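Local coordinates for protein 3,4-dihydroxy-2-butanone 4-phosphate synthase (Acinetobacter baumannii, PDB 6MNZ) that probably converts D-ribulose 5-phosphate to formate and 3,4-dihydroxy-2-butanone 4-phosphate, a step of riboflavin biosynthesis that needs divalent magnesium or manganese, at residues R5-V10 and I196-T201; V206-Q211 and L334-V339; R225-E228 and P232-H235. All blocks are in the same frame, centred on the assembly; numbering follows the deposited sequence.

Contact 1 belongs to the DHBP synthase part of the chain, contacts 2 and 3 to the part related to GTP cyclohydrolase II. Contact 1 is centred about 23 Å from the centres of both others, yet meets contact 3 where Met-200 CE packs 3.3 Å from Glu-228 OE2. Contacts 2 and 3 are about 11 Å apart between centres and share a sheet, in which strands 206-215 and 220-228 are neighbours. A probable hydrogen bond of 2.5 Å between Asp-336 OD2 and Tyr-226 OH also ties them. Contacts 1 and 2 lie away from the predicted substrate site; the Glu-228 side chain of contact 3 is about 11 Å from that of Arg-140, predicted to bind D-ribulose 5-phosphate.

Contact 1: R5-V10 and I196-T201; sequences RVEELV and IHYRMT
With CG anti to the backbone N (chi1 -179°), Tyr-198 reaches out from helix 192-202 toward helix 6-15, and Val-6, its CG1 likewise anti to N (chi1 171°), sets that methyl over one face of the phenol ring. The result is a helix-to-helix contact within the DHBP synthase part of the chain, joining the first turn of its N-terminal helix to helix 192-202. Val-6 CG1 sits 3.9 Å from the ring centroid and 28° off the ring normal, a CH-pi contact displaced toward the root of the ring, where CG1 is 3.5 Å from Tyr-198 CG. The other branch, Val-6 CG2, comes only to the tyrosine CB, at 4.2 Å.

Farther out along the ring, Glu-7 takes over. Its CG approaches Tyr-198 CE1 obliquely at 3.6 Å, and the bend at chi2 brings the carboxylate back near CE1 and CD1 of the ring. That acid is paired within its own helix start: Arg-5, the N-cap residue, forms a salt bridge to it, which would restrain the glutamate where it crosses the tyrosine. Val-10, one turn beyond Val-6, packs on Leu-150 and Leu-153 of helix 143-153, whereas Met-200 turns to helix 320-336. In the Arg-5 to Glu-7 bridge, NE of the arginine is 3.5 Å from OE1 of the glutamate.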
ATOM      1  N   ARG A   5     -12.207  22.803  25.160  1.00 45.14           N
ATOM      2  CA  ARG A   5     -11.214  22.110  25.971  1.00 47.71           C
ATOM      3  C   ARG A   5     -11.598  20.642  26.083  1.00 51.25           C
ATOM      4  O   ARG A   5     -12.743  20.322  26.419  1.00 60.84           O
ATOM      5  CB  ARG A   5     -11.104  22.748  27.360  1.00 56.80           C
ATOM      6  CG  ARG A   5     -10.261  21.965  28.357  1.00 60.60           C
ATOM      7  CD  ARG A   5     -11.127  21.313  29.427  1.00 74.96           C
ATOM      8  NE  ARG A   5     -10.412  21.144  30.690  1.00 66.80           N
ATOM      9  CZ  ARG A   5     -10.384  22.047  31.665  1.00 81.18           C
ATOM     10  NH1 ARG A   5     -10.864  23.269  31.461  1.00 75.34           N
ATOM     11  NH2 ARG A   5      -9.752  21.773  32.800  1.00100.98           N
ATOM     12  N   VAL A   6     -10.633  19.757  25.821  1.00 53.89           N
ATOM     13  CA  VAL A   6     -10.958  18.369  25.504  1.00 59.49           C
ATOM     14  C   VAL A   6     -11.740  17.730  26.645  1.00 58.25           C
ATOM     15  O   VAL A   6     -12.622  16.893  26.421  1.00 58.17           O
ATOM     16  CB  VAL A   6      -9.675  17.578  25.190  1.00 43.33           C
ATOM     17  CG1 VAL A   6      -9.976  16.090  25.086  1.00 35.56           C
ATOM     18  CG2 VAL A   6      -9.040  18.086  23.907  1.00 54.07           C
ATOM     19  N   GLU A   7     -11.385  18.060  27.889  1.00 55.79           N
ATOM     20  CA  GLU A   7     -11.983  17.375  29.029  1.00 52.97           C
ATOM     21  C   GLU A   7     -13.464  17.705  29.168  1.00 56.20           C
ATOM     22  O   GLU A   7     -14.259  16.833  29.536  1.00 49.71           O
ATOM     23  CB  GLU A   7     -11.236  17.737  30.313  1.00 71.46           C
ATOM     24  CG  GLU A   7      -9.798  17.247  30.351  1.00 76.90           C
ATOM     25  CD  GLU A   7      -8.804  18.320  29.950  1.00 62.11           C
ATOM     26  OE1 GLU A   7      -7.967  18.697  30.796  1.00 59.79           O
ATOM     27  OE2 GLU A   7      -8.779  18.690  28.756  1.00 55.84           O
ATOM     28  N   GLU A   8     -13.866  18.923  28.796  1.00 52.89           N
ATOM     29  CA  GLU A   8     -15.288  19.242  28.739  1.00 50.66           C
ATOM     30  C   GLU A   8     -15.965  18.517  27.584  1.00 47.88           C
ATOM     31  O   GLU A   8     -17.129  18.115  27.695  1.00 55.48           O
ATOM     32  CB  GLU A   8     -15.486  20.750  28.604  1.00 58.05           C
ATOM     33  CG  GLU A   8     -14.921  21.561  29.755  1.00 57.68           C
ATOM     34  CD  GLU A   8     -14.849  23.043  29.439  1.00 69.97           C
ATOM     35  OE1 GLU A   8     -14.346  23.397  28.352  1.00 53.33           O
ATOM     36  OE2 GLU A   8     -15.376  23.845  30.238  1.00 68.87           O
ATOM     37  N   LEU A   9     -15.300  18.457  26.429  1.00 48.08           N
ATOM     38  CA  LEU A   9     -15.853  17.729  25.293  1.00 48.24           C
ATOM     39  C   LEU A   9     -16.164  16.283  25.662  1.00 46.05           C
ATOM     40  O   LEU A   9     -17.255  15.783  25.363  1.00 64.86           O
ATOM     41  CB  LEU A   9     -14.880  17.785  24.117  1.00 42.65           C
ATOM     42  CG  LEU A   9     -14.416  19.185  23.708  1.00 36.68           C
ATOM     43  CD1 LEU A   9     -13.394  19.103  22.583  1.00 56.48           C
ATOM     44  CD2 LEU A   9     -15.598  20.048  23.301  1.00 27.23           C
ATOM     45  N   VAL A  10     -15.266  15.632  26.402  1.00 32.35           N
ATOM     46  CA  VAL A  10     -15.544  14.284  26.885  1.00 39.92           C
ATOM     47  C   VAL A  10     -16.715  14.299  27.862  1.00 39.05           C
ATOM     48  O   VAL A  10     -17.533  13.374  27.885  1.00 39.87           O
ATOM     49  CB  VAL A  10     -14.286  13.671  27.525  1.00 34.46           C
ATOM     50  CG1 VAL A  10     -14.580  12.277  28.053  1.00 37.08           C
ATOM     51  CG2 VAL A  10     -13.140  13.629  26.525  1.00 33.52           C
ATOM     52  N   ILE A 196      -6.040  14.396  19.585  1.00 35.83           N
ATOM     53  CA  ILE A 196      -4.779  13.678  19.409  1.00 32.47           C
ATOM     54  C   ILE A 196      -3.853  13.959  20.585  1.00 42.22           C
ATOM     55  O   ILE A 196      -3.343  13.042  21.239  1.00 44.09           O
ATOM     56  CB  ILE A 196      -4.112  14.066  18.078  1.00 24.50           C
ATOM     57  CG1 ILE A 196      -4.913  13.513  16.903  1.00 30.92           C
ATOM     58  CG2 ILE A 196      -2.685  13.534  18.029  1.00 31.55           C
ATOM     59  CD1 ILE A 196      -4.501  14.052  15.559  1.00 33.72           C
ATOM     60  N   HIS A 197      -3.586  15.241  20.835  1.00 39.86           N
ATOM     61  CA  HIS A 197      -2.609  15.608  21.851  1.00 32.08           C
ATOM     62  C   HIS A 197      -3.066  15.190  23.241  1.00 33.28           C
ATOM     63  O   HIS A 197      -2.253  14.712  24.039  1.00 35.05           O
ATOM     64  CB  HIS A 197      -2.358  17.114  21.803  1.00 48.48           C
ATOM     65  CG  HIS A 197      -1.285  17.578  22.734  1.00 41.98           C
ATOM     66  ND1 HIS A 197       0.030  17.181  22.613  1.00 45.95           N
ATOM     67  CD2 HIS A 197      -1.327  18.419  23.793  1.00 40.49           C
ATOM     68  CE1 HIS A 197       0.744  17.733  23.577  1.00 55.14           C
ATOM     69  NE2 HIS A 197      -0.048  18.518  24.284  1.00 44.10           N
ATOM     70  N   TYR A 198      -4.373  15.226  23.500  1.00 31.15           N
ATOM     71  CA  TYR A 198      -4.881  14.747  24.780  1.00 35.11           C
ATOM     72  C   TYR A 198      -4.555  13.272  24.975  1.00 38.17           C
ATOM     73  O   TYR A 198      -4.003  12.876  26.008  1.00 42.42           O
ATOM     74  CB  TYR A 198      -6.389  14.982  24.867  1.00 43.81           C
ATOM     75  CG  TYR A 198      -6.992  14.541  26.179  1.00 36.30           C
ATOM     76  CD1 TYR A 198      -7.139  15.432  27.232  1.00 41.07           C
ATOM     77  CD2 TYR A 198      -7.470  13.249  26.345  1.00 37.21           C
ATOM     78  CE1 TYR A 198      -7.640  15.021  28.449  1.00 44.34           C
ATOM     79  CE2 TYR A 198      -7.977  12.828  27.556  1.00 46.59           C
ATOM     80  CZ  TYR A 198      -8.046  13.715  28.609  1.00 38.45           C
ATOM     81  OH  TYR A 198      -8.527  13.298  29.827  1.00 57.71           O
ATOM     82  N   ARG A 199      -4.904  12.439  23.992  1.00 42.05           N
ATOM     83  CA  ARG A 199      -4.636  11.009  24.097  1.00 41.59           C
ATOM     84  C   ARG A 199      -3.150  10.741  24.299  1.00 36.78           C
ATOM     85  O   ARG A 199      -2.772   9.814  25.024  1.00 37.65           O
ATOM     86  CB  ARG A 199      -5.140  10.289  22.846  1.00 39.68           C
ATOM     87  CG  ARG A 199      -6.654  10.261  22.707  1.00 33.40           C
ATOM     88  CD  ARG A 199      -7.110   9.143  21.780  1.00 32.82           C
ATOM     89  NE  ARG A 199      -6.683   7.830  22.257  1.00 37.05           N
ATOM     90  CZ  ARG A 199      -6.892   6.689  21.607  1.00 33.52           C
ATOM     91  NH1 ARG A 199      -7.493   6.696  20.423  1.00 48.37           N
ATOM     92  NH2 ARG A 199      -6.382   5.559  22.079  1.00 37.56           N
ATOM     93  N   MET A 200      -2.295  11.493  23.604  1.00 34.13           N
ATOM     94  CA  MET A 200      -0.859  11.307  23.753  1.00 36.33           C
ATOM     95  C   MET A 200      -0.363  11.730  25.130  1.00 38.63           C
ATOM     96  O   MET A 200       0.674  11.232  25.579  1.00 45.54           O
ATOM     97  CB  MET A 200      -0.113  12.088  22.671  1.00 28.06           C
ATOM     98  CG  MET A 200      -0.392  11.608  21.256  1.00 28.16           C
ATOM     99  SD  MET A 200       0.048   9.881  20.978  1.00 33.11           S
ATOM    100  CE  MET A 200       0.542   9.928  19.255  1.00 33.85           C
ATOM    101  N   THR A 201      -1.104  12.587  25.832  1.00 33.32           N
ATOM    102  CA  THR A 201      -0.638  13.108  27.110  1.00 31.46           C
ATOM    103  C   THR A 201      -1.164  12.313  28.296  1.00 43.75           C
ATOM    104  O   THR A 201      -0.574  12.374  29.380  1.00 55.13           O
ATOM    105  CB  THR A 201      -1.050  14.575  27.274  1.00 49.71           C
ATOM    106  OG1 THR A 201      -2.480  14.677  27.278  1.00 46.95           O
ATOM    107  CG2 THR A 201      -0.483  15.424  26.145  1.00 70.09           C
TER

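Contact 2: V206-Q211 and L334-V339; sequences VERLDQ and LRDLGV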
ATOM      1  N   VAL A 206       2.445   3.876  23.564  1.00 46.84           N
ATOM      2  CA  VAL A 206       3.576   3.239  22.901  1.00 51.01           C
ATOM      3  C   VAL A 206       4.199   2.237  23.863  1.00 46.23           C
ATOM      4  O   VAL A 206       4.212   2.459  25.079  1.00 47.20           O
ATOM      5  CB  VAL A 206       4.622   4.278  22.443  1.00 49.31           C
ATOM      6  CG1 VAL A 206       5.853   3.581  21.880  1.00 42.68           C
ATOM      7  CG2 VAL A 206       4.017   5.231  21.414  1.00 42.81           C
ATOM      8  N   GLU A 207       4.599   1.083  23.329  1.00 36.27           N
ATOM      9  CA  GLU A 207       5.298   0.061  24.096  1.00 47.49           C
ATOM     10  C   GLU A 207       6.499  -0.444  23.309  1.00 46.70           C
ATOM     11  O   GLU A 207       6.387  -0.750  22.118  1.00 38.19           O
ATOM     12  CB  GLU A 207       4.369  -1.107  24.444  1.00 56.81           C
ATOM     13  CG  GLU A 207       5.058  -2.253  25.164  1.00 69.12           C
ATOM     14  CD  GLU A 207       4.195  -3.496  25.232  1.00 72.36           C
ATOM     15  OE1 GLU A 207       3.017  -3.416  24.822  1.00 67.12           O
ATOM     16  OE2 GLU A 207       4.760  -4.591  25.433  1.00 59.22           O
ATOM     17  N   ARG A 208       7.599  -0.675  24.023  1.00 54.84           N
ATOM     18  CA  ARG A 208       8.813  -1.231  23.446  1.00 54.99           C
ATOM     19  C   ARG A 208       8.686  -2.737  23.232  1.00 53.84           C
ATOM     20  O   ARG A 208       7.984  -3.442  23.963  1.00 55.65           O
ATOM     21  CB  ARG A 208      10.019  -0.936  24.339  1.00 49.56           C
ATOM     22  CG  ARG A 208       9.893  -1.460  25.759  1.00 57.80           C
ATOM     23  CD  ARG A 208      10.778  -0.669  26.707  1.00 74.01           C
ATOM     24  NE  ARG A 208      12.191  -0.828  26.380  1.00 71.29           N
ATOM     25  CZ  ARG A 208      13.182  -0.199  27.002  1.00 54.50           C
ATOM     26  NH1 ARG A 208      12.917   0.656  27.983  1.00 43.89           N
ATOM     27  NH2 ARG A 208      14.431  -0.601  26.810  1.00 54.66           N
ATOM     28  N   LEU A 209       9.497  -3.245  22.302  1.00 47.98           N
ATOM     29  CA  LEU A 209       9.467  -4.649  21.915  1.00 52.86           C
ATOM     30  C   LEU A 209      10.718  -5.393  22.365  1.00 53.34           C
ATOM     31  O   LEU A 209      10.619  -6.409  23.059  1.00 68.65           O
ATOM     32  CB  LEU A 209       9.304  -4.767  20.392  1.00 62.09           C
ATOM     33  CG  LEU A 209       8.009  -4.252  19.764  1.00 45.73           C
ATOM     34  CD1 LEU A 209       7.842  -4.850  18.373  1.00 43.79           C
ATOM     35  CD2 LEU A 209       6.800  -4.573  20.624  1.00 46.31           C
ATOM     36  N   ASP A 210      11.898  -4.936  21.955  1.00 48.60           N
ATOM     37  CA  ASP A 210      13.135  -5.647  22.244  1.00 62.31           C
ATOM     38  C   ASP A 210      14.296  -4.683  22.069  1.00 61.66           C
ATOM     39  O   ASP A 210      14.235  -3.764  21.247  1.00 38.76           O
ATOM     40  CB  ASP A 210      13.314  -6.866  21.334  1.00 52.35           C
ATOM     41  CG  ASP A 210      13.379  -6.494  19.870  1.00 70.33           C
ATOM     42  OD1 ASP A 210      14.477  -6.574  19.280  1.00 64.18           O
ATOM     43  OD2 ASP A 210      12.326  -6.131  19.305  1.00 70.44           O
ATOM     44  N   GLN A 211      15.352  -4.908  22.842  1.00 64.30           N
ATOM     45  CA  GLN A 211      16.580  -4.141  22.716  1.00 41.88           C
ATOM     46  C   GLN A 211      17.634  -4.950  21.969  1.00 41.88           C
ATOM     47  O   GLN A 211      17.744  -6.167  22.133  1.00 55.25           O
ATOM     48  CB  GLN A 211      17.115  -3.736  24.091  1.00 48.54           C
ATOM     49  CG  GLN A 211      18.075  -2.555  24.051  1.00 70.74           C
ATOM     50  CD  GLN A 211      18.392  -2.005  25.429  1.00 63.58           C
ATOM     51  OE1 GLN A 211      17.578  -2.100  26.348  1.00 64.79           O
ATOM     52  NE2 GLN A 211      19.512  -1.300  25.535  1.00 53.42           N
ATOM     53  N   LEU A 334      10.961   8.920  24.127  1.00 50.37           N
ATOM     54  CA  LEU A 334      12.047   9.605  24.817  1.00 41.24           C
ATOM     55  C   LEU A 334      11.867   9.563  26.330  1.00 47.33           C
ATOM     56  O   LEU A 334      12.849   9.403  27.062  1.00 45.60           O
ATOM     57  CB  LEU A 334      12.141  11.048  24.329  1.00 33.11           C
ATOM     58  CG  LEU A 334      12.517  11.199  22.854  1.00 41.26           C
ATOM     59  CD1 LEU A 334      12.199  12.602  22.353  1.00 46.60           C
ATOM     60  CD2 LEU A 334      13.986  10.870  22.635  1.00 39.46           C
ATOM     61  N   ARG A 335      10.623   9.613  26.812  1.00 46.72           N
ATOM     62  CA  ARG A 335      10.382   9.379  28.231  1.00 47.09           C
ATOM     63  C   ARG A 335      10.714   7.944  28.618  1.00 41.75           C
ATOM     64  O   ARG A 335      11.287   7.700  29.686  1.00 56.57           O
ATOM     65  CB  ARG A 335       8.932   9.696  28.584  1.00 51.34           C
ATOM     66  CG  ARG A 335       8.593   9.423  30.043  1.00 54.29           C
ATOM     67  CD  ARG A 335       7.298  10.104  30.452  1.00 69.05           C
ATOM     68  NE  ARG A 335       6.137   9.473  29.832  1.00 66.73           N
ATOM     69  CZ  ARG A 335       5.197  10.117  29.143  1.00 54.93           C
ATOM     70  NH1 ARG A 335       5.248  11.434  28.984  1.00 67.74           N
ATOM     71  NH2 ARG A 335       4.187   9.438  28.621  1.00 51.67           N
ATOM     72  N   ASP A 336      10.286   6.976  27.804  1.00 42.11           N
ATOM     73  CA  ASP A 336      10.589   5.581  28.099  1.00 47.26           C
ATOM     74  C   ASP A 336      12.090   5.341  28.156  1.00 50.22           C
ATOM     75  O   ASP A 336      12.557   4.525  28.959  1.00 55.86           O
ATOM     76  CB  ASP A 336       9.945   4.669  27.053  1.00 33.53           C
ATOM     77  CG  ASP A 336      10.314   3.212  27.248  1.00 34.34           C
ATOM     78  OD1 ASP A 336       9.719   2.560  28.132  1.00 41.70           O
ATOM     79  OD2 ASP A 336      11.174   2.707  26.494  1.00 36.34           O
ATOM     80  N   LEU A 337      12.861   6.073  27.355  1.00 53.63           N
ATOM     81  CA  LEU A 337      14.314   6.011  27.425  1.00 47.36           C
ATOM     82  C   LEU A 337      14.889   6.802  28.593  1.00 50.23           C
ATOM     83  O   LEU A 337      16.085   6.672  28.874  1.00 54.30           O
ATOM     84  CB  LEU A 337      14.917   6.523  26.114  1.00 47.27           C
ATOM     85  CG  LEU A 337      14.574   5.696  24.873  1.00 57.95           C
ATOM     86  CD1 LEU A 337      14.919   6.452  23.598  1.00 55.84           C
ATOM     87  CD2 LEU A 337      15.290   4.353  24.909  1.00 47.08           C
ATOM     88  N   GLY A 338      14.065   7.552  29.318  1.00 43.42           N
ATOM     89  CA  GLY A 338      14.543   8.312  30.453  1.00 53.61           C
ATOM     90  C   GLY A 338      15.094   9.676  30.114  1.00 46.43           C
ATOM     91  O   GLY A 338      15.958  10.182  30.840  1.00 43.05           O
ATOM     92  N   VAL A 339      14.642  10.276  29.021  1.00 47.14           N
ATOM     93  CA  VAL A 339      15.077  11.612  28.637  1.00 33.75           C
ATOM     94  C   VAL A 339      14.297  12.645  29.439  1.00 49.48           C
ATOM     95  O   VAL A 339      13.087  12.509  29.652  1.00 54.68           O
ATOM     96  CB  VAL A 339      14.895  11.820  27.124  1.00 40.43           C
ATOM     97  CG1 VAL A 339      15.364  13.207  26.714  1.00 53.60           C
ATOM     98  CG2 VAL A 339      15.647  10.746  26.353  1.00 38.89           C
TER
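The guanidinium of Arg-208 and the carboxylate of Asp-336 are turned 77° against each other, and the acid's OD2 meets the guanidinium obliquely instead of lying along it; at the edge, in the guanidinium plane, lies OE1 of Gln-211. This salt bridge joins an outer strand of the mixed sheet, 206-215, to the Schellman motif that closes helix 320-336 in the GTP cyclohydrolase II-related part of the chain. It is a one-pronged bridge: Arg-208 NH1 is 3.1 Å from Asp-336 OD2 and 3.7 Å from OD1 of the same carboxylate. The aliphatic part of the arginine shares in the contact, its CD lying 3.4 Å from Asp-336 OD2. Arg-208 arrives there with CG between the backbone N and the carbonyl carbon (chi1 58°) and a bend at chi3 that brings the guanidinium round to the acid.

Asp-336 OD2 also holds a hydrogen bond with the hydroxyl of Tyr-226 from strand 220-228, so one carboxylate oxygen serves both strands, which probably limits rotation of the carboxylate. Leu-337, beside it, packs on Tyr-224, Ala-237 and Val-239, seating the end of the helix on the sheet. The chain then leaves the helix at Gly-338, whose positive phi of 86° goes with two bonds back into the last turn: Gly-338 N to Arg-335 O, and Val-339 N to Leu-334 O, each 2.8 Å.

Contact 3: R225-E228 and P232-H235; sequences RYRE and PDIH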
ATOM      1  N   ARG A 225      13.059  -1.135  19.634  1.00 49.36           N
ATOM      2  CA  ARG A 225      11.876  -1.267  18.792  1.00 37.20           C
ATOM      3  C   ARG A 225      10.614  -1.016  19.609  1.00 38.93           C
ATOM      4  O   ARG A 225      10.359  -1.712  20.597  1.00 36.36           O
ATOM      5  CB  ARG A 225      11.829  -2.659  18.156  1.00 55.65           C
ATOM      6  CG  ARG A 225      12.784  -2.829  16.980  1.00 47.42           C
ATOM      7  CD  ARG A 225      13.027  -4.297  16.650  1.00 45.97           C
ATOM      8  NE  ARG A 225      12.237  -4.739  15.503  1.00 56.39           N
ATOM      9  CZ  ARG A 225      11.150  -5.505  15.578  1.00 66.06           C
ATOM     10  NH1 ARG A 225      10.722  -5.970  16.748  1.00 47.70           N
ATOM     11  NH2 ARG A 225      10.524  -5.864  14.465  1.00 61.84           N
ATOM     12  N   TYR A 226       9.780  -0.093  19.134  1.00 44.58           N
ATOM     13  CA  TYR A 226       8.533   0.262  19.797  1.00 35.36           C
ATOM     14  C   TYR A 226       7.346  -0.035  18.890  1.00 40.56           C
ATOM     15  O   TYR A 226       7.470  -0.053  17.662  1.00 36.99           O
ATOM     16  CB  TYR A 226       8.521   1.741  20.188  1.00 39.23           C
ATOM     17  CG  TYR A 226       9.504   2.087  21.278  1.00 51.88           C
ATOM     18  CD1 TYR A 226      10.821   2.407  20.977  1.00 44.83           C
ATOM     19  CD2 TYR A 226       9.122   2.083  22.611  1.00 51.88           C
ATOM     20  CE1 TYR A 226      11.685   2.847  21.959  1.00 35.04           C
ATOM     21  CE2 TYR A 226       9.971   2.545  23.593  1.00 50.35           C
ATOM     22  CZ  TYR A 226      11.283   2.819  23.277  1.00 44.06           C
ATOM     23  OH  TYR A 226      12.186   3.088  24.279  1.00 53.06           O
ATOM     24  N   ARG A 227       6.188  -0.261  19.510  1.00 40.02           N
ATOM     25  CA  ARG A 227       4.919  -0.343  18.799  1.00 37.85           C
ATOM     26  C   ARG A 227       3.870   0.493  19.517  1.00 42.49           C
ATOM     27  O   ARG A 227       3.754   0.434  20.745  1.00 43.76           O
ATOM     28  CB  ARG A 227       4.443  -1.796  18.688  1.00 44.95           C
ATOM     29  CG  ARG A 227       4.726  -2.442  17.342  1.00 51.75           C
ATOM     30  CD  ARG A 227       3.762  -3.583  17.060  1.00 69.59           C
ATOM     31  NE  ARG A 227       3.984  -4.728  17.940  1.00 69.22           N
ATOM     32  CZ  ARG A 227       4.725  -5.788  17.625  1.00 60.30           C
ATOM     33  NH1 ARG A 227       5.424  -5.812  16.496  1.00 53.50           N
ATOM     34  NH2 ARG A 227       4.841  -6.788  18.487  1.00 44.52           N
ATOM     35  N   GLU A 228       3.036   1.176  18.737  1.00 48.21           N
ATOM     36  CA  GLU A 228       1.949   1.989  19.262  1.00 39.80           C
ATOM     37  C   GLU A 228       0.608   1.288  19.075  1.00 40.56           C
ATOM     38  O   GLU A 228       0.459   0.415  18.216  1.00 49.68           O
ATOM     39  CB  GLU A 228       1.901   3.362  18.590  1.00 42.13           C
ATOM     40  CG  GLU A 228       0.962   4.331  19.289  1.00 39.74           C
ATOM     41  CD  GLU A 228       0.869   5.671  18.596  1.00 39.14           C
ATOM     42  OE1 GLU A 228       0.803   5.674  17.349  1.00 44.50           O
ATOM     43  OE2 GLU A 228       0.512   6.650  19.284  1.00 40.25           O
ATOM     44  N   PRO A 232      -0.119   0.617  12.906  1.00 56.20           N
ATOM     45  CA  PRO A 232       0.428   0.749  11.549  1.00 73.83           C
ATOM     46  C   PRO A 232       1.949   0.790  11.470  1.00 68.03           C
ATOM     47  O   PRO A 232       2.480   1.299  10.480  1.00 66.11           O
ATOM     48  CB  PRO A 232      -0.169   2.089  11.074  1.00 79.87           C
ATOM     49  CG  PRO A 232      -1.140   2.527  12.139  1.00 73.42           C
ATOM     50  CD  PRO A 232      -0.666   1.889  13.396  1.00 63.48           C
ATOM     51  N   ASP A 233       2.654   0.433  12.541  1.00 65.94           N
ATOM     52  CA  ASP A 233       3.973   0.990  12.801  1.00 67.04           C
ATOM     53  C   ASP A 233       4.841  -0.082  13.439  1.00 43.32           C
ATOM     54  O   ASP A 233       4.343  -0.966  14.140  1.00 47.74           O
ATOM     55  CB  ASP A 233       3.876   2.213  13.718  1.00 75.53           C
ATOM     56  CG  ASP A 233       2.912   1.993  14.868  1.00 67.53           C
ATOM     57  OD1 ASP A 233       3.058   0.971  15.574  1.00 53.74           O
ATOM     58  OD2 ASP A 233       2.080   2.887  15.129  1.00 46.96           O
ATOM     59  N   ILE A 234       6.146   0.010  13.207  1.00 39.52           N
ATOM     60  CA  ILE A 234       7.154  -0.338  14.202  1.00 54.98           C
ATOM     61  C   ILE A 234       8.133   0.826  14.321  1.00 48.96           C
ATOM     62  O   ILE A 234       8.680   1.279  13.308  1.00 39.12           O
ATOM     63  CB  ILE A 234       7.871  -1.652  13.837  1.00 52.29           C
ATOM     64  CG1 ILE A 234       8.894  -2.031  14.907  1.00 48.61           C
ATOM     65  CG2 ILE A 234       8.482  -1.542  12.458  1.00 69.65           C
ATOM     66  CD1 ILE A 234       8.262  -2.673  16.120  1.00 53.77           C
ATOM     67  N   HIS A 235       8.185   1.438  15.500  1.00 54.19           N
ATOM     68  CA  HIS A 235       9.022   2.606  15.738  1.00 51.32           C
ATOM     69  C   HIS A 235      10.360   2.201  16.345  1.00 51.12           C
ATOM     70  O   HIS A 235      10.435   1.299  17.182  1.00 57.15           O
ATOM     71  CB  HIS A 235       8.322   3.601  16.665  1.00 53.93           C
ATOM     72  CG  HIS A 235       6.913   3.908  16.267  1.00 46.74           C
ATOM     73  ND1 HIS A 235       6.592   4.940  15.414  1.00 34.71           N
ATOM     74  CD2 HIS A 235       5.735   3.403  16.702  1.00 46.29           C
ATOM     75  CE1 HIS A 235       5.288   4.942  15.206  1.00 43.53           C
ATOM     76  NE2 HIS A 235       4.739   4.065  16.026  1.00 54.82           N
TER
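Tyr-226 and His-235 are joined by two backbone hydrogen bonds, Tyr-226 N to His-235 O at 2.5 Å, modelled very short and so of doubtful exact length, and His-235 N to Tyr-226 O at 2.7 Å, as an antiparallel hydrogen-bonded pair of the beta hairpin leading from strand 220-228 into strand 235-239. Nearer the turn a side chain replaces the backbone acceptor: Glu-228 N gives its hydrogen almost straight (170°) to Asp-233 OD1, 3.2 Å away, coming from above the carboxylate plane. The two acids lie close, Glu-228 OE1 being 3.8 Å from Asp-233 OD2.

Tyr-226 and His-235 share a face of the sheet, Tyr-226 CB lying 4.0 Å from His-235 CB, and helix 320-336 covers it through Val-329 and Ile-333. On the side of Arg-225 and Arg-227, Ile-234 packs between the two, and against Leu-209 of the neighbouring strand and Gly-302 of the second subunit. Its CG1 is anti to the backbone N (chi1 -178°), and a bend at chi2 turns the terminal methyl toward both arginines. Arg-227 CG is 3.7 Å from Ile-234 CD1. The Arg-225 guanidinium, salt-bridged to Asp-210, has that same CD1 over the centre of one face, 4.0 Å above its plane.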